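Long-range contacts in glutathione S-transferase (Lodderomyces elongisporus, PDB 4IVF), which binds two glutathione molecules per subunit and is probably a dimeric glutathione transferase resembling the Ure2p-like members of the superfamily: residues 7-13 / 31-37; 58-62 / 73-78; 113-118 / 149-154. All blocks are in the same frame, centred on the assembly; numbering follows the deposited sequence.

Interaction 1 of 3, residues 7-13 / 31-37; sequences PIKLYTA and DYEVQKF
Tyr-11 and Gln-35, paired on neighbouring parallel strands, meet where the amide comes to the rim of the phenol ring: Gln-35 OE1 lies 3.7 Å from Tyr-11 CE1, near the ring plane, with the two planes 77° apart. The same OE1 accepts a weak hydrogen bond from Lys-9 NZ at 3.3 Å. The lysine reaches it by a bend at chi2 (89°), which brings its chain over toward the side chains of Glu-33 and Gln-35, CD passing 3.9 Å from Glu-33 CG. Phe-37 CE1 comes 3.6 Å from Tyr-11 CB. Long, polar-ended chains suit this partly exposed face, since their methylenes pack while their ends meet water or one another.

The reverse face is more apolar. Leu-10 and Tyr-32 run alongside each other in the same direction, Leu-10 CD2 4.1 Å from Tyr-32 CE2, and Thr-12 turns its methyl CG2 to Val-34 CG1 at 3.7 Å. Between the faces runs a parallel ladder, including Leu-10 N to Glu-33 O at 2.8 Å.

These are the two strands of the thioredoxin-fold beta-alpha-beta unit. Helix 16-27 connects them and covers the Leu-10 face, where Glu-26 binds the Tyr-32 hydroxyl; strand 60-63 flanks strand 8-12 on its other edge.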
# COMPACT_ATOMS: atom_id res chain seq x y z
N PRO F 7 7.81 4.94 -25.87
CA PRO F 7 6.77 4.10 -25.26
C PRO F 7 7.20 3.55 -23.90
O PRO F 7 8.34 3.12 -23.73
CB PRO F 7 6.62 2.94 -26.27
CG PRO F 7 7.17 3.47 -27.56
CD PRO F 7 8.26 4.43 -27.17
N ILE F 8 6.27 3.56 -22.95
CA ILE F 8 6.47 2.95 -21.64
C ILE F 8 6.14 1.47 -21.76
O ILE F 8 5.11 1.11 -22.32
CB ILE F 8 5.59 3.63 -20.58
CG1 ILE F 8 6.06 5.07 -20.35
CG2 ILE F 8 5.61 2.85 -19.26
CD1 ILE F 8 5.22 5.82 -19.34
N LYS F 9 7.02 0.60 -21.26
CA LYS F 9 6.75 -0.83 -21.35
C LYS F 9 5.98 -1.28 -20.11
O LYS F 9 6.42 -1.05 -18.98
CB LYS F 9 8.04 -1.64 -21.53
CG LYS F 9 7.83 -3.16 -21.58
CD LYS F 9 7.56 -3.70 -22.99
CE LYS F 9 7.97 -5.17 -23.09
NZ LYS F 9 7.76 -5.83 -24.43
N LEU F 10 4.84 -1.92 -20.34
CA LEU F 10 3.98 -2.39 -19.27
C LEU F 10 3.96 -3.92 -19.23
O LEU F 10 3.49 -4.57 -20.17
CB LEU F 10 2.56 -1.86 -19.44
CG LEU F 10 1.52 -2.38 -18.46
CD1 LEU F 10 1.91 -2.04 -17.02
CD2 LEU F 10 0.13 -1.82 -18.79
N TYR F 11 4.46 -4.49 -18.14
CA TYR F 11 4.39 -5.92 -17.90
C TYR F 11 3.12 -6.15 -17.09
O TYR F 11 2.99 -5.66 -15.97
CB TYR F 11 5.62 -6.42 -17.14
CG TYR F 11 6.91 -6.18 -17.90
CD1 TYR F 11 7.27 -7.00 -18.96
CD2 TYR F 11 7.76 -5.12 -17.59
CE1 TYR F 11 8.43 -6.78 -19.68
CE2 TYR F 11 8.93 -4.90 -18.31
CZ TYR F 11 9.26 -5.74 -19.35
OH TYR F 11 10.41 -5.54 -20.08
N THR F 12 2.17 -6.87 -17.67
CA THR F 12 0.86 -6.94 -17.05
C THR F 12 0.09 -8.19 -17.42
O THR F 12 0.58 -9.06 -18.15
CB THR F 12 0.04 -5.68 -17.39
OG1 THR F 12 -1.17 -5.66 -16.61
CG2 THR F 12 -0.29 -5.62 -18.87
N ALA F 13 -1.13 -8.28 -16.89
CA ALA F 13 -2.06 -9.37 -17.14
C ALA F 13 -3.46 -8.80 -16.92
O ALA F 13 -3.61 -7.81 -16.22
CB ALA F 13 -1.79 -10.54 -16.18
N ASP F 31 1.89 6.95 -24.59
CA ASP F 31 2.20 5.81 -25.44
C ASP F 31 2.81 4.73 -24.58
O ASP F 31 3.67 4.99 -23.74
CB ASP F 31 3.20 6.19 -26.54
CG ASP F 31 2.62 7.13 -27.59
OD1 ASP F 31 1.39 7.11 -27.81
OD2 ASP F 31 3.40 7.88 -28.21
N TYR F 32 2.35 3.50 -24.78
CA TYR F 32 2.93 2.38 -24.08
C TYR F 32 2.77 1.08 -24.84
O TYR F 32 1.91 0.97 -25.71
CB TYR F 32 2.35 2.26 -22.67
CG TYR F 32 0.90 1.86 -22.60
CD1 TYR F 32 -0.12 2.80 -22.76
CD2 TYR F 32 0.54 0.54 -22.33
CE1 TYR F 32 -1.45 2.43 -22.67
CE2 TYR F 32 -0.78 0.16 -22.23
CZ TYR F 32 -1.78 1.10 -22.40
OH TYR F 32 -3.09 0.72 -22.31
N GLU F 33 3.61 0.11 -24.51
CA GLU F 33 3.52 -1.20 -25.14
C GLU F 33 3.39 -2.28 -24.07
O GLU F 33 3.99 -2.18 -23.00
CB GLU F 33 4.71 -1.45 -26.07
CG GLU F 33 6.07 -1.14 -25.47
CD GLU F 33 7.17 -1.12 -26.52
OE1 GLU F 33 6.84 -1.20 -27.72
OE2 GLU F 33 8.36 -1.01 -26.14
N VAL F 34 2.60 -3.30 -24.37
CA VAL F 34 2.21 -4.28 -23.37
C VAL F 34 2.88 -5.62 -23.62
O VAL F 34 3.01 -6.06 -24.76
CB VAL F 34 0.68 -4.45 -23.37
CG1 VAL F 34 0.26 -5.66 -22.54
CG2 VAL F 34 0.02 -3.21 -22.83
N GLN F 35 3.33 -6.26 -22.54
CA GLN F 35 3.75 -7.65 -22.60
C GLN F 35 2.97 -8.41 -21.55
O GLN F 35 3.11 -8.16 -20.36
CB GLN F 35 5.26 -7.81 -22.37
CG GLN F 35 5.70 -9.26 -22.29
CD GLN F 35 7.22 -9.45 -22.24
OE1 GLN F 35 7.98 -8.65 -22.80
NE2 GLN F 35 7.65 -10.51 -21.57
N LYS F 36 2.14 -9.35 -21.99
CA LYS F 36 1.26 -10.05 -21.07
C LYS F 36 1.87 -11.29 -20.43
O LYS F 36 2.78 -11.92 -20.98
CB LYS F 36 -0.09 -10.37 -21.73
CG LYS F 36 -0.02 -11.02 -23.10
CD LYS F 36 -1.32 -10.80 -23.85
CE LYS F 36 -1.39 -11.64 -25.11
NZ LYS F 36 -1.53 -13.08 -24.79
N PHE F 37 1.37 -11.63 -19.25
CA PHE F 37 1.80 -12.84 -18.55
C PHE F 37 0.62 -13.77 -18.36
O PHE F 37 -0.49 -13.32 -18.03
CB PHE F 37 2.40 -12.50 -17.18
CG PHE F 37 3.73 -11.81 -17.24
CD1 PHE F 37 3.83 -10.51 -17.70
CD2 PHE F 37 4.89 -12.47 -16.84
CE1 PHE F 37 5.06 -9.88 -17.77
CE2 PHE F 37 6.11 -11.85 -16.90
CZ PHE F 37 6.20 -10.55 -17.37
O HOH W 1 10.54 1.60 -25.44

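Interaction 2 of 3, residues 58-62 / 73-78; sequences IPTIN and LVLSQT. With GSH (glutathione), chain U.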
# COMPACT_ATOMS: atom_id res chain seq x y z
N ILE F 58 3.02 -9.01 -11.33
CA ILE F 58 2.73 -7.89 -12.21
C ILE F 58 1.78 -6.98 -11.44
O ILE F 58 1.15 -7.43 -10.48
CB ILE F 58 2.12 -8.39 -13.56
CG1 ILE F 58 0.82 -9.16 -13.32
CG2 ILE F 58 3.17 -9.21 -14.38
CD1 ILE F 58 -0.45 -8.32 -13.45
N PRO F 59 1.67 -5.70 -11.84
CA PRO F 59 2.36 -5.10 -12.98
C PRO F 59 3.71 -4.51 -12.60
O PRO F 59 4.04 -4.32 -11.43
CB PRO F 59 1.41 -3.98 -13.39
CG PRO F 59 0.84 -3.52 -12.10
CD PRO F 59 0.67 -4.77 -11.27
N THR F 60 4.49 -4.23 -13.63
CA THR F 60 5.78 -3.61 -13.50
C THR F 60 5.91 -2.77 -14.76
O THR F 60 5.45 -3.19 -15.83
CB THR F 60 6.90 -4.69 -13.46
OG1 THR F 60 6.81 -5.43 -12.24
CG2 THR F 60 8.28 -4.05 -13.54
N ILE F 61 6.51 -1.59 -14.64
CA ILE F 61 6.76 -0.78 -15.83
C ILE F 61 8.25 -0.54 -16.05
O ILE F 61 9.06 -0.68 -15.13
CB ILE F 61 6.04 0.59 -15.78
CG1 ILE F 61 6.59 1.43 -14.63
CG2 ILE F 61 4.52 0.40 -15.65
CD1 ILE F 61 6.12 2.86 -14.66
N ASN F 62 8.61 -0.21 -17.29
CA ASN F 62 9.93 0.32 -17.60
C ASN F 62 9.73 1.58 -18.41
O ASN F 62 9.19 1.54 -19.53
CB ASN F 62 10.80 -0.68 -18.38
CG ASN F 62 12.23 -0.16 -18.62
OD1 ASN F 62 12.46 1.04 -18.73
ND2 ASN F 62 13.18 -1.08 -18.71
N LEU F 73 13.87 3.49 -16.10
CA LEU F 73 13.44 3.19 -14.74
C LEU F 73 12.51 1.99 -14.71
O LEU F 73 11.51 1.94 -15.43
CB LEU F 73 12.75 4.41 -14.12
CG LEU F 73 12.34 4.27 -12.66
CD1 LEU F 73 13.56 3.99 -11.80
CD2 LEU F 73 11.60 5.54 -12.20
N VAL F 74 12.84 1.02 -13.88
CA VAL F 74 12.01 -0.15 -13.68
C VAL F 74 11.33 0.01 -12.34
O VAL F 74 11.99 0.22 -11.32
CB VAL F 74 12.83 -1.44 -13.72
CG1 VAL F 74 11.93 -2.64 -13.49
CG2 VAL F 74 13.57 -1.57 -15.05
N LEU F 75 10.01 -0.10 -12.33
CA LEU F 75 9.23 0.19 -11.14
C LEU F 75 8.07 -0.79 -10.98
O LEU F 75 7.31 -1.03 -11.93
CB LEU F 75 8.67 1.60 -11.23
CG LEU F 75 8.20 2.30 -9.96
CD1 LEU F 75 9.30 2.25 -8.90
CD2 LEU F 75 7.88 3.74 -10.30
N SER F 76 7.94 -1.35 -9.78
CA SER F 76 6.84 -2.24 -9.45
C SER F 76 5.98 -1.67 -8.32
O SER F 76 6.33 -0.63 -7.76
CB SER F 76 7.37 -3.62 -9.08
OG SER F 76 7.94 -4.22 -10.23
N GLN F 77 4.90 -2.38 -8.00
CA GLN F 77 3.84 -1.98 -7.06
C GLN F 77 2.93 -0.92 -7.65
O GLN F 77 3.35 0.22 -7.86
CB GLN F 77 4.39 -1.48 -5.72
CG GLN F 77 5.02 -2.55 -4.88
CD GLN F 77 4.00 -3.56 -4.42
OE1 GLN F 77 2.84 -3.23 -4.18
NE2 GLN F 77 4.43 -4.81 -4.31
N THR F 78 1.67 -1.28 -7.90
CA THR F 78 0.70 -0.34 -8.48
C THR F 78 0.67 1.00 -7.77
O THR F 78 0.53 2.04 -8.42
CB THR F 78 -0.75 -0.91 -8.53
OG1 THR F 78 -1.22 -1.16 -7.20
CG2 THR F 78 -0.82 -2.18 -9.34
N1 GSH U . 0.83 -5.21 -4.28
CA1 GSH U . 0.88 -5.51 -5.68
C1 GSH U . 0.50 -4.34 -6.47
O11 GSH U . 1.08 -4.08 -7.55
O12 GSH U . -0.41 -3.57 -6.08
CB1 GSH U . -0.06 -6.68 -5.99
CG1 GSH U . 0.31 -7.22 -7.31
CD1 GSH U . -0.41 -8.52 -7.66
OE1 GSH U . -1.19 -9.09 -6.88
N2 GSH U . -0.17 -9.13 -9.01
CA2 GSH U . -0.83 -10.37 -9.35
C2 GSH U . 0.23 -11.39 -9.71
O2 GSH U . 1.19 -11.04 -10.40
CB2 GSH U . -1.72 -10.15 -10.48
SG2 GSH U . -2.94 -8.93 -10.07
N3 GSH U . 0.12 -12.77 -9.26
CA3 GSH U . 1.15 -13.72 -9.63
C3 GSH U . 1.69 -14.45 -8.47
O31 GSH U . 1.60 -13.99 -7.31
O32 GSH U . 2.24 -15.56 -8.66
O HOH W 2 3.44 -4.96 -8.91
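The flat amide of Asn-62 meets Val-74 obliquely, ND2 3.7 Å from Val-74 CG2; that nitrogen also donates to Gly-71 O in the turn. Two more planar groups lie at the other end: the Gln-77 amide, whose OE1 accepts from the amino N1 of glutathione, and the ligand carboxylate O11/O12, held by Thr-78. Beside them the puckered ring of Pro-59 sets CG only 3.5 Å from Thr-78 CG2, tighter than usual for two carbons. Between these ends, Ile-61 and Leu-75 form the hydrogen-bonded antiparallel pair, with Ile-61 N to Leu-75 O at 2.9 Å and the return bond nearly as short. Their side chains lie alongside each other and point the same way, branched apolar groups suited to the layer under Ile-81 and Tyr-84 of helix 78-89. On the reverse face the hydroxyls of Thr-60 and Ser-76 approach to 2.6 Å, a hydrogen bond that lets two polar groups be buried together.

The hairpin and the following helix 78-89 form the beta-beta-alpha half of the thioredoxin fold, and its cis-proline, Pro-59, is the family's hallmark: the cis peptide turns the backbone of Ile-58 toward the ligand. Ile-58 thus pairs with glutathione in strand fashion, N donating to O2 and O accepting from N2, the latter at 2.6 Å. Just beyond Ser-76, Gln-77 at the N-cap and Thr-78 in the first turn hold the gamma-glutamyl end. Thr-78 N donates to O11 at an N-H...O angle of 168°. Its OG1, placed between backbone N and carbonyl carbon (chi1 63°), binds O12 at 2.8 Å, and the helix N-terminus probably stabilises that carboxylate further. The ligand's N1 also reaches Glu-117 of the second subunit. One water joins Pro-59 O, Gln-77 N and O11.

Interaction 3 of 3, residues 113-118 / 149-154; sequences FQVAEN and RIYGVF. With GSH (glutathione), chain J.
Within the all-helical C-terminal domain of the GST fold, segments 113-118 and 149-154 of helices 102-131 and 137-159 run nearly antiparallel beside the glutathione site of the second subunit. Their core is an offset stack of Phe-113 and Phe-154, centroids 4.8 Å apart and planes at 30°, with Phe-113 CD2 over one face of Phe-154. Phe-113 extends across to the partner helix because its CG stands opposite the backbone N (chi1 179°), which also brings CE2 within 3.5 Å of Val-153 CG1. Ile-150, branched and apolar, fills the next position: CG2 lies against Asn-118 CB and CD1 near Glu-117 O. Asn-118 CB sits at the edge of Phe-154, and its amide stands nearly perpendicular to the Tyr-151 ring, ND2 3.3 Å from Tyr-151 OH, which bonds Gln-122. Asn-118 OD1 takes a straight bond from Gln-114 NE2 (2.8 Å).

Glu-117 suits the interface through its two carboxylate oxygens. OE1 salt-bridges Arg-57 of the second subunit and Arg-149 NH2 (3.3 Å, the hydrogen bond weak), whose guanidinium lies nearly coplanar with the carboxylate; Asn-55 of the second subunit binds both Arg-149 and Glu-117. OE2 accepts from amino N1 of that subunit's glutathione, at 2.9 Å.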
# COMPACT_ATOMS: atom_id res chain seq x y z
N PHE F 113 -4.56 3.26 1.32
CA PHE F 113 -5.70 2.51 1.83
C PHE F 113 -6.18 1.47 0.81
O PHE F 113 -6.45 0.32 1.16
CB PHE F 113 -6.84 3.46 2.20
CG PHE F 113 -8.09 2.78 2.73
CD1 PHE F 113 -8.01 1.69 3.58
CD2 PHE F 113 -9.35 3.27 2.40
CE1 PHE F 113 -9.16 1.09 4.07
CE2 PHE F 113 -10.50 2.67 2.90
CZ PHE F 113 -10.40 1.58 3.73
N GLN F 114 -6.29 1.87 -0.44
CA GLN F 114 -6.66 0.93 -1.49
C GLN F 114 -5.63 -0.20 -1.63
O GLN F 114 -6.00 -1.36 -1.57
CB GLN F 114 -6.86 1.66 -2.84
CG GLN F 114 -7.55 0.79 -3.90
CD GLN F 114 -6.65 -0.32 -4.44
OE1 GLN F 114 -5.51 -0.07 -4.84
NE2 GLN F 114 -7.15 -1.55 -4.42
N VAL F 115 -4.35 0.13 -1.83
CA VAL F 115 -3.34 -0.92 -2.04
C VAL F 115 -3.05 -1.72 -0.77
O VAL F 115 -2.58 -2.86 -0.85
CB VAL F 115 -2.02 -0.38 -2.64
CG1 VAL F 115 -2.29 0.42 -3.93
CG2 VAL F 115 -1.25 0.47 -1.62
N ALA F 116 -3.32 -1.14 0.39
CA ALA F 116 -2.98 -1.79 1.65
C ALA F 116 -4.12 -2.61 2.26
O ALA F 116 -3.88 -3.52 3.06
CB ALA F 116 -2.45 -0.78 2.66
N GLU F 117 -5.36 -2.29 1.91
CA GLU F 117 -6.48 -3.02 2.49
C GLU F 117 -7.48 -3.53 1.45
O GLU F 117 -7.85 -4.70 1.45
CB GLU F 117 -7.13 -2.23 3.65
CG GLU F 117 -6.11 -1.99 4.78
CD GLU F 117 -6.60 -1.10 5.91
OE1 GLU F 117 -7.65 -1.40 6.50
OE2 GLU F 117 -5.90 -0.12 6.24
N ASN F 118 -7.89 -2.66 0.53
CA ASN F 118 -8.85 -3.07 -0.48
C ASN F 118 -8.34 -4.26 -1.33
O ASN F 118 -8.90 -5.34 -1.26
CB ASN F 118 -9.27 -1.87 -1.34
CG ASN F 118 -10.14 -2.25 -2.52
OD1 ASN F 118 -9.82 -1.94 -3.66
ND2 ASN F 118 -11.23 -2.95 -2.24
N ARG F 149 -16.77 -4.29 4.38
CA ARG F 149 -16.39 -3.26 5.33
C ARG F 149 -15.66 -2.12 4.60
O ARG F 149 -15.98 -0.95 4.79
CB ARG F 149 -15.49 -3.83 6.44
CG ARG F 149 -15.22 -2.81 7.55
CD ARG F 149 -14.04 -3.20 8.47
NE ARG F 149 -12.75 -3.15 7.79
CZ ARG F 149 -12.02 -2.04 7.63
NH1 ARG F 149 -12.45 -0.87 8.10
NH2 ARG F 149 -10.87 -2.09 6.99
N ILE F 150 -14.71 -2.50 3.75
CA ILE F 150 -13.83 -1.54 3.08
C ILE F 150 -14.55 -0.65 2.06
O ILE F 150 -14.25 0.53 1.93
CB ILE F 150 -12.63 -2.28 2.43
CG1 ILE F 150 -11.67 -2.74 3.52
CG2 ILE F 150 -11.88 -1.37 1.47
CD1 ILE F 150 -10.69 -3.77 3.04
N TYR F 151 -15.51 -1.21 1.34
CA TYR F 151 -16.31 -0.44 0.42
C TYR F 151 -17.24 0.50 1.17
O TYR F 151 -17.54 1.60 0.69
CB TYR F 151 -17.06 -1.35 -0.54
CG TYR F 151 -16.14 -1.84 -1.65
CD1 TYR F 151 -15.50 -3.06 -1.56
CD2 TYR F 151 -15.87 -1.03 -2.75
CE1 TYR F 151 -14.64 -3.49 -2.55
CE2 TYR F 151 -15.01 -1.45 -3.74
CZ TYR F 151 -14.40 -2.68 -3.64
OH TYR F 151 -13.56 -3.11 -4.63
N GLY F 152 -17.67 0.08 2.35
CA GLY F 152 -18.43 0.93 3.24
C GLY F 152 -17.62 2.15 3.65
O GLY F 152 -18.16 3.25 3.77
N VAL F 153 -16.33 1.96 3.86
CA VAL F 153 -15.45 3.06 4.24
C VAL F 153 -15.30 4.02 3.06
O VAL F 153 -15.44 5.24 3.22
CB VAL F 153 -14.06 2.55 4.67
CG1 VAL F 153 -13.12 3.73 4.95
CG2 VAL F 153 -14.17 1.65 5.89
N PHE F 154 -15.02 3.47 1.88
CA PHE F 154 -14.98 4.28 0.67
C PHE F 154 -16.30 5.03 0.40
O PHE F 154 -16.29 6.12 -0.18
CB PHE F 154 -14.60 3.43 -0.54
CG PHE F 154 -13.12 3.17 -0.68
CD1 PHE F 154 -12.23 4.21 -0.95
CD2 PHE F 154 -12.62 1.87 -0.58
CE1 PHE F 154 -10.85 3.96 -1.10
CE2 PHE F 154 -11.25 1.60 -0.72
CZ PHE F 154 -10.36 2.64 -0.98
N1 GSH J . -3.04 -0.32 6.47
CA1 GSH J . -3.05 0.29 7.77
C1 GSH J . -1.80 1.01 7.99
O11 GSH J . -1.77 1.94 8.81
O12 GSH J . -0.75 0.70 7.37
CB1 GSH J . -3.18 -0.80 8.82
CG1 GSH J . -3.72 -0.24 10.06
CD1 GSH J . -4.06 -1.34 11.05
OE1 GSH J . -4.07 -2.55 10.73
N2 GSH J . -4.41 -0.94 12.46
CA2 GSH J . -4.74 -1.95 13.43
C2 GSH J . -6.09 -1.62 14.01
O2 GSH J . -6.35 -0.43 14.25
CB2 GSH J . -3.75 -1.94 14.51
SG2 GSH J . -2.11 -2.16 13.88
N3 GSH J . -7.04 -2.69 14.29
CA3 GSH J . -8.35 -2.41 14.86
C3 GSH J . -9.44 -2.86 13.95
O31 GSH J . -9.17 -3.22 12.77
O32 GSH J . -10.64 -2.89 14.37

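How the interactions relate
Interactions 1 and 2 share one four-stranded sheet, ordered 32-36, 8-12, 60-63, 73-76, in the N-terminal thioredoxin-like domain. Their centres lie 10 Å apart, and strands 8-12 and 60-63 join them through backbone bonds such as Tyr-11 N to Thr-60 O. Interaction 3 follows along the chain, in the helical C-terminal domain on the opposite side of the chain's centre, about 27 Å from interaction 1 and 22 Å from interaction 2 between centres. It touches interaction 2 where Val-115 packs on Thr-78. Both interactions 2 and 3 face the second subunit, so the gamma-glutamyl end of the glutathione held by Ile-58, Gln-77 and Thr-78 is also reached by Glu-117 of the other subunit.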